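VP5 (Halorubrum pleomorphic virus 6, PDB 6QGL) forms part of the envelope of a pleomorphic haloarchaeal virus and probably mediates fusion of the viral membrane with that of its host cell. Local coordinates at residues L324-S327 with S328-P331; V394-A398 with A399-D403; L486-Q489 with N490-I494. All blocks are in the same frame, centred on the assembly; numbering follows the deposited sequence.

Contact 1: residues L324-S327 with S328-P331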
ATOM      1  N   LEU A 324      -8.861   8.620  -8.645  1.00 84.65           N
ATOM      2  CA  LEU A 324      -7.705   8.975  -9.476  1.00 84.89           C
ATOM      3  C   LEU A 324      -6.880  10.034  -8.758  1.00 88.04           C
ATOM      4  O   LEU A 324      -7.465  10.986  -8.255  1.00 87.60           O
ATOM      5  CB  LEU A 324      -8.150   9.522 -10.852  1.00 86.37           C
ATOM      6  CG  LEU A 324      -8.789   8.555 -11.857  1.00 91.75           C
ATOM      7  CD1 LEU A 324      -9.272   9.307 -13.082  1.00 93.60           C
ATOM      8  CD2 LEU A 324      -7.808   7.511 -12.316  1.00 94.19           C
ATOM      9  N   THR A 325      -5.535   9.887  -8.710  1.00 84.17           N
ATOM     10  CA  THR A 325      -4.664  10.891  -8.072  1.00 83.61           C
ATOM     11  C   THR A 325      -4.571  12.128  -8.964  1.00 88.96           C
ATOM     12  O   THR A 325      -4.399  13.245  -8.467  1.00 88.27           O
ATOM     13  CB  THR A 325      -3.276  10.335  -7.722  1.00 88.56           C
ATOM     14  OG1 THR A 325      -2.653   9.809  -8.890  1.00 88.11           O
ATOM     15  CG2 THR A 325      -3.322   9.293  -6.627  1.00 85.36           C
ATOM     16  N   ASP A 326      -4.707  11.912 -10.287  1.00 87.14           N
ATOM     17  CA  ASP A 326      -4.714  12.937 -11.324  1.00 88.44           C
ATOM     18  C   ASP A 326      -6.017  12.789 -12.122  1.00 93.65           C
ATOM     19  O   ASP A 326      -6.180  11.810 -12.856  1.00 93.80           O
ATOM     20  CB  ASP A 326      -3.471  12.798 -12.235  1.00 91.41           C
ATOM     21  CG  ASP A 326      -3.248  13.928 -13.230  1.00102.11           C
ATOM     22  OD1 ASP A 326      -3.935  14.970 -13.120  1.00102.59           O
ATOM     23  OD2 ASP A 326      -2.374  13.778 -14.108  1.00109.00           O
ATOM     24  N   SER A 327      -6.958  13.744 -11.949  1.00 90.76           N
ATOM     25  CA  SER A 327      -8.256  13.751 -12.640  1.00 91.89           C
ATOM     26  C   SER A 327      -8.104  13.909 -14.162  1.00 98.26           C
ATOM     27  O   SER A 327      -8.999  13.511 -14.911  1.00 98.82           O
ATOM     28  CB  SER A 327      -9.168  14.834 -12.070  1.00 95.54           C
ATOM     29  OG  SER A 327      -8.600  16.124 -12.224  1.00104.90           O
ATOM     30  N   SER A 328      -6.941  14.445 -14.610  1.00 96.09           N
ATOM     31  CA  SER A 328      -6.572  14.636 -16.014  1.00 98.35           C
ATOM     32  C   SER A 328      -6.385  13.301 -16.751  1.00103.51           C
ATOM     33  O   SER A 328      -6.263  13.296 -17.978  1.00105.22           O
ATOM     34  CB  SER A 328      -5.315  15.496 -16.131  1.00102.48           C
ATOM     35  OG  SER A 328      -5.535  16.814 -15.654  1.00111.38           O
ATOM     36  N   ASP A 329      -6.417  12.166 -16.010  1.00 98.90           N
ATOM     37  CA  ASP A 329      -6.334  10.815 -16.572  1.00 99.27           C
ATOM     38  C   ASP A 329      -7.628  10.474 -17.339  1.00105.21           C
ATOM     39  O   ASP A 329      -7.880   9.314 -17.683  1.00104.71           O
ATOM     40  CB  ASP A 329      -6.004   9.779 -15.480  1.00 98.91           C
ATOM     41  CG  ASP A 329      -4.530   9.724 -15.123  1.00106.86           C
ATOM     42  OD1 ASP A 329      -3.695   9.664 -16.052  1.00108.69           O
ATOM     43  OD2 ASP A 329      -4.211   9.735 -13.914  1.00110.36           O
ATOM     44  N   GLY A 330      -8.415  11.518 -17.606  1.00103.62           N
ATOM     45  CA  GLY A 330      -9.654  11.491 -18.367  1.00105.41           C
ATOM     46  C   GLY A 330     -10.804  10.713 -17.761  1.00109.14           C
ATOM     47  O   GLY A 330     -10.619   9.977 -16.784  1.00106.83           O
ATOM     48  N   PRO A 331     -12.018  10.847 -18.345  1.00107.64           N
ATOM     49  CA  PRO A 331     -13.162  10.084 -17.825  1.00106.90           C
ATOM     50  C   PRO A 331     -13.036   8.597 -18.148  1.00110.24           C
ATOM     51  O   PRO A 331     -12.554   8.236 -19.225  1.00111.07           O
ATOM     52  CB  PRO A 331     -14.366  10.722 -18.521  1.00111.10           C
ATOM     53  CG  PRO A 331     -13.826  11.298 -19.774  1.00117.60           C
ATOM     54  CD  PRO A 331     -12.397  11.674 -19.512  1.00111.91           C
TER
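S328 N stands above the plane of the D326 carboxylate, and S328 CB approaches it obliquely from the same side; D326 OD1 lies 3.4 Å from S328 CB. The D329 carboxylate, turned about 66° from that of D326, has D326 CB and the D326 carbonyl oxygen obliquely on one side. These groups meet because the chain reverses in a type I beta turn. D329 N donates to D326 O at 3.2 Å, and D326 adds a weak Asx turn, its OD1 accepting from S328 N at 3.4 Å. With CG of D326 opposite the backbone N (chi1 -171°), the carboxylate lies beside the start of the turn. L324 CD1 touches D329 CB at 4.1 Å, tying the last residue of strand 317-324, buried against V347 and F466, to the turn. D329 then reaches the neighbouring loop: OD1 accepts from S344 N and OD2 from G345 N. The like charges of the two aspartates are near each other but not in contact, D326 OD2 being 4.4 Å from D329 OD2. The amides of S344 and G345 would probably help D329 stay ionised and join this turn to the loop before strand 347-352.

Contact 2: residues V394-A398 with A399-D403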
ATOM      1  N   VAL A 394     -18.153 -29.013  -6.854  1.00 64.55           N
ATOM      2  CA  VAL A 394     -17.222 -29.107  -5.737  1.00 64.81           C
ATOM      3  C   VAL A 394     -16.482 -27.776  -5.617  1.00 69.62           C
ATOM      4  O   VAL A 394     -15.993 -27.255  -6.621  1.00 69.09           O
ATOM      5  CB  VAL A 394     -16.281 -30.351  -5.813  1.00 68.48           C
ATOM      6  CG1 VAL A 394     -15.479 -30.396  -7.113  1.00 68.08           C
ATOM      7  CG2 VAL A 394     -15.358 -30.437  -4.601  1.00 69.27           C
ATOM      8  N   SER A 395     -16.456 -27.199  -4.407  1.00 67.46           N
ATOM      9  CA  SER A 395     -15.749 -25.946  -4.156  1.00 68.16           C
ATOM     10  C   SER A 395     -14.399 -26.284  -3.542  1.00 73.61           C
ATOM     11  O   SER A 395     -14.338 -26.933  -2.491  1.00 73.66           O
ATOM     12  CB  SER A 395     -16.558 -25.023  -3.250  1.00 71.98           C
ATOM     13  OG  SER A 395     -15.930 -23.755  -3.151  1.00 80.79           O
ATOM     14  N   VAL A 396     -13.317 -25.912  -4.239  1.00 71.23           N
ATOM     15  CA  VAL A 396     -11.963 -26.217  -3.790  1.00 72.67           C
ATOM     16  C   VAL A 396     -11.194 -24.931  -3.490  1.00 79.21           C
ATOM     17  O   VAL A 396     -10.854 -24.212  -4.435  1.00 78.82           O
ATOM     18  CB  VAL A 396     -11.182 -27.133  -4.781  1.00 76.57           C
ATOM     19  CG1 VAL A 396      -9.921 -27.690  -4.126  1.00 77.76           C
ATOM     20  CG2 VAL A 396     -12.053 -28.268  -5.318  1.00 75.32           C
ATOM     21  N   PRO A 397     -10.878 -24.634  -2.203  1.00 78.09           N
ATOM     22  CA  PRO A 397     -10.075 -23.431  -1.907  1.00 79.05           C
ATOM     23  C   PRO A 397      -8.630 -23.648  -2.352  1.00 85.04           C
ATOM     24  O   PRO A 397      -8.144 -24.778  -2.274  1.00 85.25           O
ATOM     25  CB  PRO A 397     -10.181 -23.301  -0.384  1.00 81.70           C
ATOM     26  CG  PRO A 397     -10.398 -24.672   0.098  1.00 86.41           C
ATOM     27  CD  PRO A 397     -11.156 -25.409  -0.975  1.00 80.50           C
ATOM     28  N   ALA A 398      -7.946 -22.585  -2.819  1.00 82.78           N
ATOM     29  CA  ALA A 398      -6.565 -22.666  -3.315  1.00 84.32           C
ATOM     30  C   ALA A 398      -5.619 -23.495  -2.434  1.00 91.13           C
ATOM     31  O   ALA A 398      -4.837 -24.287  -2.967  1.00 91.73           O
ATOM     32  CB  ALA A 398      -5.998 -21.277  -3.531  1.00 85.43           C
ATOM     33  N   ALA A 399      -5.735 -23.354  -1.095  1.00 89.14           N
ATOM     34  CA  ALA A 399      -4.929 -24.065  -0.097  1.00 91.21           C
ATOM     35  C   ALA A 399      -5.058 -25.595  -0.155  1.00 96.00           C
ATOM     36  O   ALA A 399      -4.179 -26.298   0.352  1.00 97.56           O
ATOM     37  CB  ALA A 399      -5.269 -23.564   1.297  1.00 92.54           C
ATOM     38  N   ASP A 400      -6.143 -26.105  -0.767  1.00 91.19           N
ATOM     39  CA  ASP A 400      -6.407 -27.541  -0.893  1.00 91.05           C
ATOM     40  C   ASP A 400      -5.848 -28.154  -2.194  1.00 95.23           C
ATOM     41  O   ASP A 400      -5.800 -29.382  -2.316  1.00 94.87           O
ATOM     42  CB  ASP A 400      -7.909 -27.830  -0.722  1.00 91.24           C
ATOM     43  CG  ASP A 400      -8.503 -27.428   0.623  1.00101.85           C
ATOM     44  OD1 ASP A 400      -7.831 -26.689   1.379  1.00103.66           O
ATOM     45  OD2 ASP A 400      -9.650 -27.830   0.906  1.00107.13           O
ATOM     46  N   TRP A 401      -5.407 -27.303  -3.144  1.00 92.20           N
ATOM     47  CA  TRP A 401      -4.821 -27.727  -4.419  1.00 92.59           C
ATOM     48  C   TRP A 401      -3.351 -28.119  -4.226  1.00 99.87           C
ATOM     49  O   TRP A 401      -2.541 -27.288  -3.810  1.00100.87           O
ATOM     50  CB  TRP A 401      -4.945 -26.617  -5.478  1.00 90.48           C
ATOM     51  CG  TRP A 401      -6.340 -26.388  -5.979  1.00 89.32           C
ATOM     52  CD1 TRP A 401      -7.184 -25.381  -5.618  1.00 91.11           C
ATOM     53  CD2 TRP A 401      -7.036 -27.165  -6.963  1.00 87.91           C
ATOM     54  NE1 TRP A 401      -8.367 -25.484  -6.312  1.00 89.01           N
ATOM     55  CE2 TRP A 401      -8.306 -26.572  -7.142  1.00 90.33           C
ATOM     56  CE3 TRP A 401      -6.713 -28.310  -7.712  1.00 89.60           C
ATOM     57  CZ2 TRP A 401      -9.258 -27.093  -8.029  1.00 88.40           C
ATOM     58  CZ3 TRP A 401      -7.652 -28.819  -8.594  1.00 89.56           C
ATOM     59  CH2 TRP A 401      -8.909 -28.217  -8.743  1.00 88.80           C
ATOM     60  N   THR A 402      -3.018 -29.389  -4.519  1.00 97.86           N
ATOM     61  CA  THR A 402      -1.666 -29.940  -4.386  1.00100.73           C
ATOM     62  C   THR A 402      -0.839 -29.650  -5.646  1.00106.81           C
ATOM     63  O   THR A 402      -1.267 -29.992  -6.750  1.00105.38           O
ATOM     64  CB  THR A 402      -1.731 -31.447  -4.059  1.00107.66           C
ATOM     65  OG1 THR A 402      -2.682 -31.673  -3.016  1.00105.79           O
ATOM     66  CG2 THR A 402      -0.381 -32.022  -3.650  1.00108.95           C
ATOM     67  N   ASP A 403       0.347 -29.033  -5.474  1.00106.45           N
ATOM     68  CA  ASP A 403       1.268 -28.699  -6.567  1.00108.14           C
ATOM     69  C   ASP A 403       1.997 -29.958  -7.048  1.00114.22           C
ATOM     70  O   ASP A 403       2.598 -30.665  -6.235  1.00115.90           O
ATOM     71  CB  ASP A 403       2.283 -27.626  -6.111  1.00112.02           C
ATOM     72  CG  ASP A 403       3.028 -26.880  -7.214  1.00123.88           C
ATOM     73  OD1 ASP A 403       3.232 -27.465  -8.303  1.00125.09           O
ATOM     74  OD2 ASP A 403       3.429 -25.721  -6.977  1.00130.48           O
TER
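V396 and W401 meet with their side chains nearly at right angles, the valine laid over the indole. V396 CG1 makes a CH-pi contact 3.7 Å from the centroid of the five-membered ring of W401, while A398 CA sits at the ring edge. CG1 occupies this place because it lies opposite the backbone N (chi1 -166°), which turns it toward the indole. The indole is also weakly held by polar means, W401 NE1 donating to V396 O at 3.4 Å. In a second side-chain pair the D400 carboxylate lies across P397, with D400 OD2 3.3 Å from P397 CG. Both pairs are brought together by the short 3-10 segment 398-400 that follows strand 393-397. There D400 N donates to P397 O at 2.8 Å and W401 N to A398 O at 3.1 Å. The turn carries the chain from the sheet of strand 393-397 to that of strand 402-403, and I372, I374, I384, P378 and Y411 also pack against the tryptophan. Two firm backbone bonds thus set the turn, whereas the indole is probably held mainly by apolar and CH-pi contacts, since its N-H bond to V396 O is weak.

Contact 3: residues L486-Q489 with N490-I494; sequences LEQQ and NKELI
K491 folds back over the preceding turn of helix because its CG stands between the backbone N and the carbonyl carbon (chi1 73°) and its chain bends again about the CG-CD and CD-CE bonds. The stem therefore lies against backbone carbonyls, with K491 CG 3.3 Å from E487 O, and the ammonium group ends between two side chains of the earlier segment. E487 has CG opposite its backbone N (chi1 -166°) and an extended chain, which brings its CG to 3.9 Å from K491 NZ. The charges themselves stay slightly apart: E487 OE1 is 4.1 Å from K491 NZ, beyond salt-bridge range, so the attraction is probably modest. The other glutamate oxygen, OE2, is held by a backbone amide, accepting from V272 N, and both E487 and K491 touch R277. From the next position, Q488 bends about CB-CG and directs its amide oxygen to the same lysine, Q488 OE1 lying 3.7 Å from K491 NZ.

All this is the i to i+3 and i to i+4 geometry of an alpha helix, here the last helix of the model, 480-496. K491 N donates to E487 O at 3.0 Å and E492 N to Q488 O at 3.2 Å. The flanking bonds, N490 N to L486 O and L493 N to Q489 O, are weak. E492 has a like first torsion to K491, but its chain is extended beyond CG and comes back beside Q488, its carboxylate plane almost perpendicular (89°) to the glutamine amide; E492 OE2 approaches Q488 CG at 3.8 Å.

N490 and L486 face the protein body. N490 OD1 accepts from R277 NE in helix 274-283, and the same side chain touches I295 of helix 289-296, while L486 packs on H77 and T81 of helix 73-92.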
ATOM      1  N   LEU A 486     -14.647  23.743   2.125  1.00 89.80           N
ATOM      2  CA  LEU A 486     -13.754  22.643   2.500  1.00 87.93           C
ATOM      3  C   LEU A 486     -14.464  21.636   3.423  1.00 92.93           C
ATOM      4  O   LEU A 486     -14.429  20.439   3.140  1.00 92.05           O
ATOM      5  CB  LEU A 486     -12.457  23.178   3.147  1.00 86.44           C
ATOM      6  CG  LEU A 486     -11.392  22.138   3.540  1.00 89.50           C
ATOM      7  CD1 LEU A 486     -10.564  21.708   2.344  1.00 88.55           C
ATOM      8  CD2 LEU A 486     -10.481  22.676   4.620  1.00 91.08           C
ATOM      9  N   GLU A 487     -15.129  22.130   4.492  1.00 91.14           N
ATOM     10  CA  GLU A 487     -15.865  21.312   5.462  1.00 92.26           C
ATOM     11  C   GLU A 487     -17.129  20.697   4.853  1.00 98.05           C
ATOM     12  O   GLU A 487     -17.420  19.532   5.121  1.00 97.60           O
ATOM     13  CB  GLU A 487     -16.220  22.136   6.715  1.00 95.03           C
ATOM     14  CG  GLU A 487     -16.686  21.298   7.900  1.00107.05           C
ATOM     15  CD  GLU A 487     -17.076  22.032   9.171  1.00130.68           C
ATOM     16  OE1 GLU A 487     -17.646  23.144   9.078  1.00129.66           O
ATOM     17  OE2 GLU A 487     -16.831  21.478  10.266  1.00123.96           O
ATOM     18  N   GLN A 488     -17.879  21.486   4.052  1.00 96.61           N
ATOM     19  CA  GLN A 488     -19.128  21.075   3.402  1.00 98.52           C
ATOM     20  C   GLN A 488     -18.891  20.003   2.336  1.00101.54           C
ATOM     21  O   GLN A 488     -19.551  18.962   2.386  1.00101.82           O
ATOM     22  CB  GLN A 488     -19.874  22.295   2.820  1.00101.85           C
ATOM     23  CG  GLN A 488     -21.301  22.012   2.349  1.00120.49           C
ATOM     24  CD  GLN A 488     -22.285  21.938   3.490  1.00142.71           C
ATOM     25  OE1 GLN A 488     -22.511  20.877   4.081  1.00137.58           O
ATOM     26  NE2 GLN A 488     -22.898  23.067   3.823  1.00138.13           N
ATOM     27  N   GLN A 489     -17.952  20.248   1.387  1.00 96.68           N
ATOM     28  CA  GLN A 489     -17.594  19.313   0.310  1.00 95.59           C
ATOM     29  C   GLN A 489     -17.123  17.972   0.873  1.00 98.85           C
ATOM     30  O   GLN A 489     -17.512  16.933   0.351  1.00 98.38           O
ATOM     31  CB  GLN A 489     -16.505  19.895  -0.611  1.00 95.53           C
ATOM     32  CG  GLN A 489     -16.990  20.949  -1.605  1.00110.53           C
ATOM     33  CD  GLN A 489     -15.856  21.505  -2.438  1.00128.04           C
ATOM     34  OE1 GLN A 489     -14.904  22.114  -1.929  1.00121.88           O
ATOM     35  NE2 GLN A 489     -15.937  21.317  -3.747  1.00120.99           N
ATOM     36  N   ASN A 490     -16.322  18.008   1.958  1.00 95.18           N
ATOM     37  CA  ASN A 490     -15.775  16.832   2.633  1.00 94.38           C
ATOM     38  C   ASN A 490     -16.823  16.026   3.398  1.00100.92           C
ATOM     39  O   ASN A 490     -16.819  14.799   3.281  1.00 99.95           O
ATOM     40  CB  ASN A 490     -14.617  17.225   3.564  1.00 93.80           C
ATOM     41  CG  ASN A 490     -13.944  16.060   4.254  1.00112.39           C
ATOM     42  OD1 ASN A 490     -14.091  15.855   5.462  1.00106.60           O
ATOM     43  ND2 ASN A 490     -13.192  15.272   3.503  1.00101.54           N
ATOM     44  N   LYS A 491     -17.692  16.692   4.200  1.00100.37           N
ATOM     45  CA  LYS A 491     -18.700  15.980   4.995  1.00102.39           C
ATOM     46  C   LYS A 491     -19.776  15.318   4.125  1.00108.54           C
ATOM     47  O   LYS A 491     -20.279  14.260   4.505  1.00108.54           O
ATOM     48  CB  LYS A 491     -19.309  16.843   6.121  1.00106.98           C
ATOM     49  CG  LYS A 491     -20.292  17.938   5.703  1.00124.36           C
ATOM     50  CD  LYS A 491     -21.104  18.456   6.901  1.00137.75           C
ATOM     51  CE  LYS A 491     -20.390  19.487   7.754  1.00148.20           C
ATOM     52  NZ  LYS A 491     -20.450  20.847   7.155  1.00156.70           N
ATOM     53  N   GLU A 492     -20.090  15.900   2.947  1.00106.49           N
ATOM     54  CA  GLU A 492     -21.071  15.293   2.049  1.00108.01           C
ATOM     55  C   GLU A 492     -20.448  14.153   1.233  1.00110.90           C
ATOM     56  O   GLU A 492     -21.186  13.298   0.751  1.00111.34           O
ATOM     57  CB  GLU A 492     -21.823  16.323   1.181  1.00111.31           C
ATOM     58  CG  GLU A 492     -21.021  17.044   0.111  1.00121.24           C
ATOM     59  CD  GLU A 492     -21.818  18.135  -0.580  1.00145.28           C
ATOM     60  OE1 GLU A 492     -22.743  17.797  -1.354  1.00142.93           O
ATOM     61  OE2 GLU A 492     -21.527  19.329  -0.340  1.00139.40           O
ATOM     62  N   LEU A 493     -19.099  14.103   1.128  1.00105.81           N
ATOM     63  CA  LEU A 493     -18.398  13.010   0.442  1.00104.28           C
ATOM     64  C   LEU A 493     -18.406  11.762   1.322  1.00108.30           C
ATOM     65  O   LEU A 493     -18.628  10.664   0.813  1.00107.55           O
ATOM     66  CB  LEU A 493     -16.953  13.382   0.070  1.00102.49           C
ATOM     67  CG  LEU A 493     -16.757  14.428  -1.026  1.00107.60           C
ATOM     68  CD1 LEU A 493     -15.302  14.839  -1.128  1.00106.11           C
ATOM     69  CD2 LEU A 493     -17.274  13.944  -2.372  1.00110.87           C
ATOM     70  N   ILE A 494     -18.178  11.943   2.645  1.00105.60           N
ATOM     71  CA  ILE A 494     -18.179  10.896   3.676  1.00105.74           C
ATOM     72  C   ILE A 494     -19.591  10.279   3.777  1.00112.72           C
ATOM     73  O   ILE A 494     -19.718   9.055   3.863  1.00112.08           O
ATOM     74  CB  ILE A 494     -17.647  11.465   5.039  1.00108.96           C
ATOM     75  CG1 ILE A 494     -16.155  11.933   4.953  1.00107.49           C
ATOM     76  CG2 ILE A 494     -17.871  10.512   6.225  1.00110.37           C
ATOM     77  CD1 ILE A 494     -15.025  10.853   4.617  1.00112.72           C
TER

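The three contacts follow one another along the chain without interleaving, and none touches another. Contacts 1 and 3 are the closer pair, their centres 20 Å apart and nearest atoms about 11 Å apart. Contact 1 leaves strand 317-324 of the six-stranded antiparallel sheet, whereas contact 3 lies on helix 480-496, near the C-terminal end of the modelled chain, against helices 73-92, 274-283 and 289-296. Contact 2 lies far off, its centre 40 Å from that of contact 1 and 45 Å from that of contact 3, where the chain passes between the five-stranded and three-stranded sheets. The three therefore report on separate parts of the fold of this envelope protein.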